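Local coordinates for ricin B-related lectin (PDB 5MUA), which probably binds galactose-containing carbohydrates through a beta-trefoil lectin domain and carries a calcium-dependent, papain-like cysteine protease domain that takes the inhibitor E-64, at residues Leu234-Met239 with Ala249-Val254; Ser189-Ser194 with Thr213-Ala218; Ala57-Val62 with Lys96-Gln101. One frame throughout, in Å; residues are numbered along the deposited sequence.

Contact 1 (Leu234-Met239 with Ala249-Val254)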
loop_
_atom_site.group_PDB
_atom_site.type_symbol
_atom_site.label_atom_id
_atom_site.label_comp_id
_atom_site.label_asym_id
_atom_site.label_seq_id
_atom_site.Cartn_x
_atom_site.Cartn_y
_atom_site.Cartn_z
ATOM N N LEU B 234 -4.192 -7.361 -10.166
ATOM C CA LEU B 234 -5.537 -7.185 -9.631
ATOM C C LEU B 234 -5.907 -5.718 -9.622
ATOM O O LEU B 234 -5.137 -4.873 -9.103
ATOM C CB LEU B 234 -5.614 -7.753 -8.202
ATOM C CG LEU B 234 -5.239 -9.227 -7.954
ATOM C CD1 LEU B 234 -5.551 -9.615 -6.539
ATOM C CD2 LEU B 234 -5.864 -10.226 -8.918
ATOM N N LEU B 235 -7.069 -5.373 -10.171
ATOM C CA LEU B 235 -7.531 -3.985 -10.163
ATOM C C LEU B 235 -7.936 -3.540 -8.783
ATOM O O LEU B 235 -8.823 -4.099 -8.208
ATOM C CB LEU B 235 -8.723 -3.758 -11.110
ATOM C CG LEU B 235 -9.210 -2.289 -11.187
ATOM C CD1 LEU B 235 -8.115 -1.301 -11.588
ATOM C CD2 LEU B 235 -10.404 -2.181 -12.081
ATOM N N CYS B 236 -7.210 -2.548 -8.240
ATOM C CA CYS B 236 -7.643 -1.934 -6.997
ATOM C C CYS B 236 -7.196 -0.484 -7.100
ATOM O O CYS B 236 -6.042 -0.185 -6.935
ATOM C CB CYS B 236 -7.001 -2.593 -5.774
ATOM S SG CYS B 236 -7.541 -1.821 -4.222
ATOM N N GLY B 237 -8.120 0.384 -7.378
ATOM C CA GLY B 237 -7.818 1.814 -7.512
ATOM C C GLY B 237 -7.671 2.553 -6.192
ATOM O O GLY B 237 -8.300 2.189 -5.180
ATOM N N LEU B 238 -6.828 3.558 -6.248
ATOM C CA LEU B 238 -6.690 4.601 -5.204
ATOM C C LEU B 238 -7.182 5.914 -5.802
ATOM O O LEU B 238 -6.847 6.219 -6.973
ATOM C CB LEU B 238 -5.248 4.739 -4.748
ATOM C CG LEU B 238 -4.915 5.854 -3.744
ATOM C CD1 LEU B 238 -5.694 5.620 -2.456
ATOM C CD2 LEU B 238 -3.455 5.779 -3.416
ATOM N N MET B 239 -8.005 6.665 -5.042
ATOM C CA MET B 239 -8.429 7.983 -5.470
ATOM C C MET B 239 -8.286 8.955 -4.269
ATOM O O MET B 239 -8.478 8.574 -3.159
ATOM C CB MET B 239 -9.919 7.974 -5.923
ATOM C CG MET B 239 -10.059 8.109 -7.391
ATOM S SD MET B 239 -11.815 7.939 -7.711
ATOM C CE MET B 239 -11.543 7.556 -9.433
ATOM N N ALA B 249 -9.689 10.203 0.829
ATOM C CA ALA B 249 -9.060 9.125 0.104
ATOM C C ALA B 249 -9.874 7.877 0.211
ATOM O O ALA B 249 -10.364 7.552 1.272
ATOM C CB ALA B 249 -7.629 8.832 0.599
ATOM N N TYR B 250 -9.970 7.143 -0.907
ATOM C CA TYR B 250 -10.864 5.969 -0.973
ATOM C C TYR B 250 -10.409 5.128 -2.139
ATOM O O TYR B 250 -9.431 5.481 -2.870
ATOM C CB TYR B 250 -12.380 6.378 -1.149
ATOM C CG TYR B 250 -12.591 7.492 -2.140
ATOM C CD1 TYR B 250 -12.304 8.827 -1.802
ATOM C CD2 TYR B 250 -13.018 7.247 -3.430
ATOM C CE1 TYR B 250 -12.428 9.865 -2.722
ATOM C CE2 TYR B 250 -13.150 8.279 -4.378
ATOM C CZ TYR B 250 -12.881 9.591 -4.027
ATOM O OH TYR B 250 -13.010 10.597 -4.947
ATOM N N ASN B 251 -11.022 3.977 -2.256
ATOM C CA ASN B 251 -10.628 3.032 -3.302
ATOM C C ASN B 251 -11.747 2.902 -4.364
ATOM O O ASN B 251 -12.861 3.380 -4.190
ATOM C CB ASN B 251 -10.318 1.675 -2.684
ATOM C CG ASN B 251 -9.146 1.732 -1.701
ATOM O OD1 ASN B 251 -9.320 1.654 -0.488
ATOM N ND2 ASN B 251 -7.963 1.862 -2.239
ATOM N N TRP B 252 -11.429 2.217 -5.464
ATOM C CA TRP B 252 -12.359 2.099 -6.548
ATOM C C TRP B 252 -12.043 0.894 -7.413
ATOM O O TRP B 252 -10.893 0.408 -7.456
ATOM C CB TRP B 252 -12.421 3.315 -7.399
ATOM C CG TRP B 252 -11.124 3.689 -8.116
ATOM C CD1 TRP B 252 -10.122 4.497 -7.623
ATOM C CD2 TRP B 252 -10.730 3.336 -9.448
ATOM N NE1 TRP B 252 -9.114 4.629 -8.582
ATOM C CE2 TRP B 252 -9.493 3.957 -9.714
ATOM C CE3 TRP B 252 -11.307 2.532 -10.447
ATOM C CZ2 TRP B 252 -8.802 3.749 -10.886
ATOM C CZ3 TRP B 252 -10.636 2.382 -11.634
ATOM C CH2 TRP B 252 -9.414 2.996 -11.855
ATOM N N PHE B 253 -13.071 0.480 -8.135
ATOM C CA PHE B 253 -13.061 -0.747 -8.875
ATOM C C PHE B 253 -13.981 -0.597 -10.089
ATOM O O PHE B 253 -14.775 0.385 -10.214
ATOM C CB PHE B 253 -13.647 -1.875 -7.989
ATOM C CG PHE B 253 -12.830 -2.180 -6.760
ATOM C CD1 PHE B 253 -11.685 -2.972 -6.853
ATOM C CD2 PHE B 253 -13.195 -1.707 -5.543
ATOM C CE1 PHE B 253 -10.867 -3.191 -5.735
ATOM C CE2 PHE B 253 -12.425 -1.958 -4.405
ATOM C CZ PHE B 253 -11.268 -2.709 -4.505
ATOM N N VAL B 254 -13.922 -1.608 -10.948
ATOM C CA VAL B 254 -14.973 -1.766 -11.970
ATOM C C VAL B 254 -15.678 -3.027 -11.667
ATOM O O VAL B 254 -15.191 -3.885 -10.961
ATOM C CB VAL B 254 -14.491 -1.658 -13.444
ATOM C CG1 VAL B 254 -13.733 -0.378 -13.691
ATOM C CG2 VAL B 254 -13.610 -2.803 -13.860
#

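Contact 2 (Ser189-Ser194 with Thr213-Ala218)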
loop_
_atom_site.group_PDB
_atom_site.type_symbol
_atom_site.label_atom_id
_atom_site.label_comp_id
_atom_site.label_asym_id
_atom_site.label_seq_id
_atom_site.Cartn_x
_atom_site.Cartn_y
_atom_site.Cartn_z
ATOM N N SER B 189 -13.586 -10.114 1.268
ATOM C CA SER B 189 -12.844 -11.094 2.051
ATOM C C SER B 189 -11.419 -10.553 2.327
ATOM O O SER B 189 -10.904 -10.698 3.407
ATOM C CB SER B 189 -12.841 -12.510 1.404
ATOM O OG SER B 189 -11.917 -12.567 0.339
ATOM N N ILE B 190 -10.833 -9.891 1.352
ATOM C CA ILE B 190 -9.490 -9.249 1.526
ATOM C C ILE B 190 -9.580 -8.176 2.596
ATOM O O ILE B 190 -8.705 -8.060 3.421
ATOM C CB ILE B 190 -8.939 -8.651 0.190
ATOM C CG1 ILE B 190 -8.676 -9.756 -0.809
ATOM C CG2 ILE B 190 -7.599 -7.875 0.413
ATOM C CD1 ILE B 190 -8.626 -9.271 -2.266
ATOM N N TRP B 191 -10.636 -7.370 2.533
ATOM C CA TRP B 191 -10.839 -6.267 3.435
ATOM C C TRP B 191 -11.059 -6.787 4.859
ATOM O O TRP B 191 -10.429 -6.286 5.793
ATOM C CB TRP B 191 -12.000 -5.360 2.980
ATOM C CG TRP B 191 -12.151 -4.237 3.970
ATOM C CD1 TRP B 191 -11.444 -3.121 3.992
ATOM C CD2 TRP B 191 -13.055 -4.179 5.079
ATOM N NE1 TRP B 191 -11.819 -2.313 5.050
ATOM C CE2 TRP B 191 -12.804 -2.962 5.748
ATOM C CE3 TRP B 191 -14.018 -5.053 5.597
ATOM C CZ2 TRP B 191 -13.510 -2.574 6.875
ATOM C CZ3 TRP B 191 -14.748 -4.658 6.750
ATOM C CH2 TRP B 191 -14.474 -3.434 7.368
ATOM N N GLN B 192 -11.905 -7.820 5.002
ATOM C CA GLN B 192 -12.139 -8.477 6.292
ATOM C C GLN B 192 -10.799 -8.982 6.841
ATOM O O GLN B 192 -10.526 -8.758 8.012
ATOM C CB GLN B 192 -13.247 -9.625 6.237
ATOM C CG GLN B 192 -14.618 -8.963 5.985
ATOM C CD GLN B 192 -15.225 -8.317 7.215
ATOM O OE1 GLN B 192 -14.640 -8.361 8.290
ATOM N NE2 GLN B 192 -16.392 -7.697 7.055
ATOM N N ALA B 193 -9.950 -9.602 6.018
ATOM C CA ALA B 193 -8.715 -10.139 6.484
ATOM C C ALA B 193 -7.685 -9.068 6.856
ATOM O O ALA B 193 -6.747 -9.367 7.600
ATOM C CB ALA B 193 -8.112 -11.047 5.438
ATOM N N SER B 194 -7.833 -7.849 6.316
ATOM C CA SER B 194 -6.825 -6.771 6.496
ATOM C C SER B 194 -6.805 -6.275 7.940
ATOM O O SER B 194 -5.766 -5.769 8.382
ATOM C CB SER B 194 -7.092 -5.569 5.547
ATOM O OG SER B 194 -8.237 -4.813 6.029
ATOM N N THR B 213 -4.416 3.522 1.072
ATOM C CA THR B 213 -3.115 3.026 0.591
ATOM C C THR B 213 -2.850 1.639 1.116
ATOM O O THR B 213 -2.358 0.801 0.373
ATOM C CB THR B 213 -1.982 3.994 1.005
ATOM O OG1 THR B 213 -2.193 5.199 0.329
ATOM C CG2 THR B 213 -0.584 3.459 0.570
ATOM N N VAL B 214 -3.099 1.384 2.400
ATOM C CA VAL B 214 -2.852 0.111 2.996
ATOM C C VAL B 214 -3.792 -0.936 2.331
ATOM O O VAL B 214 -3.331 -2.036 2.043
ATOM C CB VAL B 214 -2.989 0.109 4.545
ATOM C CG1 VAL B 214 -2.965 -1.297 5.122
ATOM C CG2 VAL B 214 -1.843 0.917 5.150
ATOM N N PHE B 215 -5.064 -0.594 2.144
ATOM C CA PHE B 215 -5.978 -1.558 1.492
ATOM C C PHE B 215 -5.470 -1.932 0.092
ATOM O O PHE B 215 -5.465 -3.151 -0.248
ATOM C CB PHE B 215 -7.442 -1.106 1.482
ATOM C CG PHE B 215 -8.366 -2.143 0.911
ATOM C CD1 PHE B 215 -8.396 -3.400 1.481
ATOM C CD2 PHE B 215 -9.141 -1.868 -0.204
ATOM C CE1 PHE B 215 -9.211 -4.404 0.951
ATOM C CE2 PHE B 215 -9.925 -2.863 -0.760
ATOM C CZ PHE B 215 -9.992 -4.093 -0.125
ATOM N N LYS B 216 -5.038 -0.930 -0.665
ATOM C CA LYS B 216 -4.465 -1.166 -1.966
ATOM C C LYS B 216 -3.316 -2.144 -1.943
ATOM O O LYS B 216 -3.193 -3.075 -2.816
ATOM C CB LYS B 216 -4.188 0.112 -2.734
ATOM C CG LYS B 216 -3.583 -0.116 -4.097
ATOM C CD LYS B 216 -3.567 1.109 -4.987
ATOM C CE LYS B 216 -2.735 0.801 -6.237
ATOM N NZ LYS B 216 -3.283 -0.338 -7.027
ATOM N N GLY B 217 -2.454 -1.956 -0.959
ATOM C CA GLY B 217 -1.392 -2.952 -0.742
ATOM C C GLY B 217 -1.845 -4.323 -0.304
ATOM O O GLY B 217 -1.253 -5.395 -0.726
ATOM N N ALA B 218 -2.891 -4.359 0.519
ATOM C CA ALA B 218 -3.493 -5.646 0.917
ATOM C C ALA B 218 -3.965 -6.467 -0.297
ATOM O O ALA B 218 -3.797 -7.665 -0.332
ATOM C CB ALA B 218 -4.642 -5.442 1.907
#

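Contact 3 (Ala57-Val62 with Lys96-Gln101)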
loop_
_atom_site.group_PDB
_atom_site.type_symbol
_atom_site.label_atom_id
_atom_site.label_comp_id
_atom_site.label_asym_id
_atom_site.label_seq_id
_atom_site.Cartn_x
_atom_site.Cartn_y
_atom_site.Cartn_z
ATOM N N ALA B 57 -1.810 -17.653 -35.384
ATOM C CA ALA B 57 -3.207 -17.323 -35.569
ATOM C C ALA B 57 -4.122 -18.129 -34.614
ATOM O O ALA B 57 -4.072 -19.350 -34.575
ATOM C CB ALA B 57 -3.629 -17.584 -37.017
ATOM N N ASP B 58 -4.924 -17.425 -33.823
ATOM C CA ASP B 58 -5.887 -18.052 -32.940
ATOM C C ASP B 58 -5.333 -19.110 -31.968
ATOM O O ASP B 58 -6.078 -19.960 -31.475
ATOM C CB ASP B 58 -7.034 -18.614 -33.774
ATOM C CG ASP B 58 -7.602 -17.595 -34.706
ATOM O OD1 ASP B 58 -8.196 -16.614 -34.210
ATOM O OD2 ASP B 58 -7.471 -17.781 -35.938
ATOM N N THR B 59 -4.045 -19.019 -31.621
ATOM C CA THR B 59 -3.423 -20.025 -30.801
ATOM C C THR B 59 -2.960 -19.421 -29.479
ATOM O O THR B 59 -2.430 -18.310 -29.461
ATOM C CB THR B 59 -2.243 -20.650 -31.560
ATOM O OG1 THR B 59 -2.759 -21.126 -32.828
ATOM C CG2 THR B 59 -1.669 -21.792 -30.803
ATOM N N TYR B 60 -3.190 -20.159 -28.383
ATOM C CA TYR B 60 -3.051 -19.621 -27.027
ATOM C C TYR B 60 -2.581 -20.696 -26.091
ATOM O O TYR B 60 -2.901 -21.899 -26.277
ATOM C CB TYR B 60 -4.414 -19.141 -26.495
ATOM C CG TYR B 60 -5.041 -18.058 -27.339
ATOM C CD1 TYR B 60 -4.754 -16.699 -27.118
ATOM C CD2 TYR B 60 -5.954 -18.373 -28.364
ATOM C CE1 TYR B 60 -5.332 -15.686 -27.933
ATOM C CE2 TYR B 60 -6.515 -17.406 -29.165
ATOM C CZ TYR B 60 -6.213 -16.066 -28.955
ATOM O OH TYR B 60 -6.797 -15.135 -29.770
ATOM N N THR B 61 -1.850 -20.276 -25.037
ATOM C CA THR B 61 -1.751 -21.115 -23.844
ATOM C C THR B 61 -2.955 -20.756 -22.978
ATOM O O THR B 61 -3.472 -19.648 -23.046
ATOM C CB THR B 61 -0.472 -20.857 -23.070
ATOM O OG1 THR B 61 -0.232 -19.445 -22.899
ATOM C CG2 THR B 61 0.682 -21.472 -23.766
ATOM N N VAL B 62 -3.368 -21.709 -22.160
ATOM C CA VAL B 62 -4.488 -21.588 -21.267
ATOM C C VAL B 62 -3.941 -22.019 -19.922
ATOM O O VAL B 62 -3.694 -23.194 -19.646
ATOM C CB VAL B 62 -5.697 -22.470 -21.719
ATOM C CG1 VAL B 62 -6.840 -22.401 -20.721
ATOM C CG2 VAL B 62 -6.106 -22.070 -23.095
ATOM N N LYS B 96 -0.632 -25.779 -26.406
ATOM C CA LYS B 96 -1.122 -24.725 -27.228
ATOM C C LYS B 96 -2.474 -25.129 -27.766
ATOM O O LYS B 96 -2.678 -26.304 -28.162
ATOM C CB LYS B 96 -0.188 -24.472 -28.401
ATOM C CG LYS B 96 1.150 -23.855 -27.954
ATOM C CD LYS B 96 2.060 -23.640 -29.173
ATOM C CE LYS B 96 3.215 -22.692 -28.909
ATOM N NZ LYS B 96 4.210 -23.283 -28.019
ATOM N N TRP B 97 -3.357 -24.153 -27.757
ATOM C CA TRP B 97 -4.804 -24.360 -27.984
ATOM C C TRP B 97 -5.360 -23.359 -28.991
ATOM O O TRP B 97 -5.130 -22.155 -28.854
ATOM C CB TRP B 97 -5.534 -24.246 -26.652
ATOM C CG TRP B 97 -5.067 -25.247 -25.667
ATOM C CD1 TRP B 97 -4.172 -25.054 -24.658
ATOM C CD2 TRP B 97 -5.430 -26.634 -25.602
ATOM N NE1 TRP B 97 -3.949 -26.212 -24.022
ATOM C CE2 TRP B 97 -4.704 -27.205 -24.547
ATOM C CE3 TRP B 97 -6.272 -27.451 -26.346
ATOM C CZ2 TRP B 97 -4.828 -28.561 -24.169
ATOM C CZ3 TRP B 97 -6.453 -28.818 -25.948
ATOM C CH2 TRP B 97 -5.713 -29.375 -24.922
ATOM N N ILE B 98 -6.020 -23.874 -30.026
ATOM C CA ILE B 98 -6.602 -23.090 -31.088
ATOM C C ILE B 98 -8.042 -22.917 -30.657
ATOM O O ILE B 98 -8.791 -23.907 -30.530
ATOM C CB ILE B 98 -6.471 -23.747 -32.496
ATOM C CG1 ILE B 98 -4.960 -23.851 -32.881
ATOM C CG2 ILE B 98 -7.143 -22.844 -33.514
ATOM C CD1 ILE B 98 -4.648 -24.703 -34.128
ATOM N N ILE B 99 -8.429 -21.666 -30.463
ATOM C CA ILE B 99 -9.774 -21.312 -29.954
ATOM C C ILE B 99 -10.490 -20.590 -31.063
ATOM O O ILE B 99 -10.069 -19.528 -31.435
ATOM C CB ILE B 99 -9.670 -20.470 -28.701
ATOM C CG1 ILE B 99 -9.019 -21.305 -27.585
ATOM C CG2 ILE B 99 -11.075 -20.024 -28.253
ATOM C CD1 ILE B 99 -8.633 -20.479 -26.393
ATOM N N SER B 100 -11.587 -21.178 -31.539
ATOM C CA SER B 100 -12.315 -20.755 -32.741
ATOM C C SER B 100 -13.840 -20.760 -32.484
ATOM O O SER B 100 -14.340 -21.502 -31.610
ATOM C CB SER B 100 -11.968 -21.744 -33.891
ATOM O OG SER B 100 -12.626 -22.965 -33.570
ATOM N N GLN B 101 -14.597 -20.009 -33.311
ATOM C CA GLN B 101 -16.054 -19.654 -33.076
ATOM C C GLN B 101 -17.077 -20.399 -33.992
ATOM O O GLN B 101 -16.759 -20.698 -35.128
ATOM C CB GLN B 101 -16.201 -18.124 -33.268
ATOM C CG GLN B 101 -17.396 -17.486 -32.606
ATOM C CD GLN B 101 -17.468 -15.965 -32.786
ATOM O OE1 GLN B 101 -16.462 -15.277 -32.952
ATOM N NE2 GLN B 101 -18.663 -15.442 -32.735
#

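Contact 1 (Leu234-Met239 with Ala249-Val254)
Met239 and Trp252 lie on the same face of a beta hairpin in the papain-like part of the chain, and the methionine is the side chain to follow. Its CB sits over one face of the Tyr250 ring, 3.6 Å from Tyr250 CE2. The next atom, CG, turns to the indole and comes within 3.6 Å of Trp252 CD1. SD lies obliquely between the two rings, making a Met-aromatic contact with Tyr250. The extended chain (chi2 175°) then sets CE over the five-membered ring of Trp252. On the opposite indole face lies Gly237, its CA 3.4 Å from the centroid of that ring, a close CH-pi contact. Trp252 reaches this slot because its CG stands between the backbone N and the carbonyl carbon (chi1 62°), and at the indole edge NE1 makes a weak hydrogen bond to Leu238 O.

The backbones pair antiparallel. Gly237 N bonds Trp252 O at 2.8 Å, and Met239 and Tyr250 exchange two bonds. Gly237 O has two donors on opposite faces of its carbonyl plane: Asn251 ND2 at 3.0 Å, with a fairly straight N-H (162°), and Trp252 N, well above the plane. Asn251 ND2 also donates to Ala212 O in helix 208-226. Ala249 of the same strand lines the E-64 pocket.

Further along, Phe253 turns its edge to Leu235 O. The chemistry implies uneven support: two bonds grip Gly237 O and Met239 packs beside the Trp252 and Tyr250 rings, while Leu235 O and Val254 N are buried with no partner in the model.

Contact 2 (Ser189-Ser194 with Thr213-Ala218)
Two helices of the protease domain, 184-194 and 208-226, meet here through a T-shaped aromatic pair, Trp191 with Phe215. The short helical segments run at 116° to each other with their axes 10.0 Å apart, a wide spacing that side chains have to bridge. Trp191 brings the edge of its indole, at CD1, over one face of the Phe215 ring; the five-membered ring and the phenyl ring have centroids 5.4 Å apart and planes at 72°. Phe215 in turn pushes its own CE1 against the other helix, 3.5 Å from Trp191 CA and 3.6 Å from Trp191 CB. It reaches that far because its CG lies anti to the backbone N (chi1 -176°), which sends the ring out from helix 208-226.

Beside the aromatic pair, Ile190 uses its CG2 branch, which sits 3.9 Å from Phe215 CE1 and 4.1 Å from Ala218 CB. No hydrogen bond crosses between the two segments. Within the first helix, Ser194 OG folds back to Trp191 O at 2.7 Å, in the carbonyl plane and on a lone pair, and Ser194 N shares the same acceptor.

The indole does have a polar partner, Trp191 NE1 donating to Pro267 O. Phe265 stacks on Phe215 and meets Trp191 edge-to-face, while Asn251 and Phe253 also touch Phe215. Both helices thus meet strand 261-266 through Phe265, and helix 208-226 also touches strand 246-255. On the second subunit, Val214 packs on Gly217 and Lys216 on Thr213.

Contact 3 (Ala57-Val62 with Lys96-Gln101)
Tyr60 O takes the shortest polar bond of this strand pair, 2.7 Å from Trp97 N, and Tyr60 N returns a bond of 2.8 Å to Trp97 O. Together they make Tyr60 and Trp97 an antiparallel hydrogen-bonded pair, with both N-H groups bent. A straighter bond follows where Ile99 N meets Asp58 O at 3.1 Å, with 159° at the hydrogen and the donor nearly on the line of the carbonyl. Ile98 CA also points its hydrogen at this oxygen.

On the face carrying Thr59 and Ile98, Thr59 OG1 lies 3.5 Å from Ile98 CG1 while bonding Ala57 O, which ties the hydroxyl to its own turn. The torsion of Thr59 (chi1 -55°) turns CG2 toward Lys96 CB, the two side chains crossing at a slant. On the face of Tyr60 and Trp97 the contacts are apolar: Ile99 CD1 meets Tyr60 CD2 obliquely at 3.9 Å, and Val62 CG2 comes equally near Trp97 CD1. Trp97 NE1 is spent on Met71 O in strand 70-73, and Tyr60 meets Phe3 edge-to-face.

These strands belong to the beta-trefoil lectin domain; Trp97, from one of its QxW motifs, lies about 6 Å by side chain from galactose-binding Asp72 and Asn94. The chemistry implies a backbone-held pair whose indole is probably steadied by its bond to Met71 O and the packing round it, near the sugar site but not lining it.

Contacts 1 and 2 form one continuous block of the protease domain, their centres 11 Å apart. Lys216 NZ of contact 2 probably hydrogen-bonds Cys236 O of contact 1 at 2.8 Å, and Phe215 CD2 packs 3.5 Å from Asn251 OD1. The block reaches the E-64 pocket through contact 1: the side chain of Ala249 is about 4 Å from bound E-64 and about 7 Å from a calcium ion, whereas that of Phe215 is about 13 Å from either. Contact 3 stands apart in the lectin domain, its centre 32 Å from that of contact 1 and 36 Å from that of contact 2, with the Trp97 side chain about 9 Å from bound galactose.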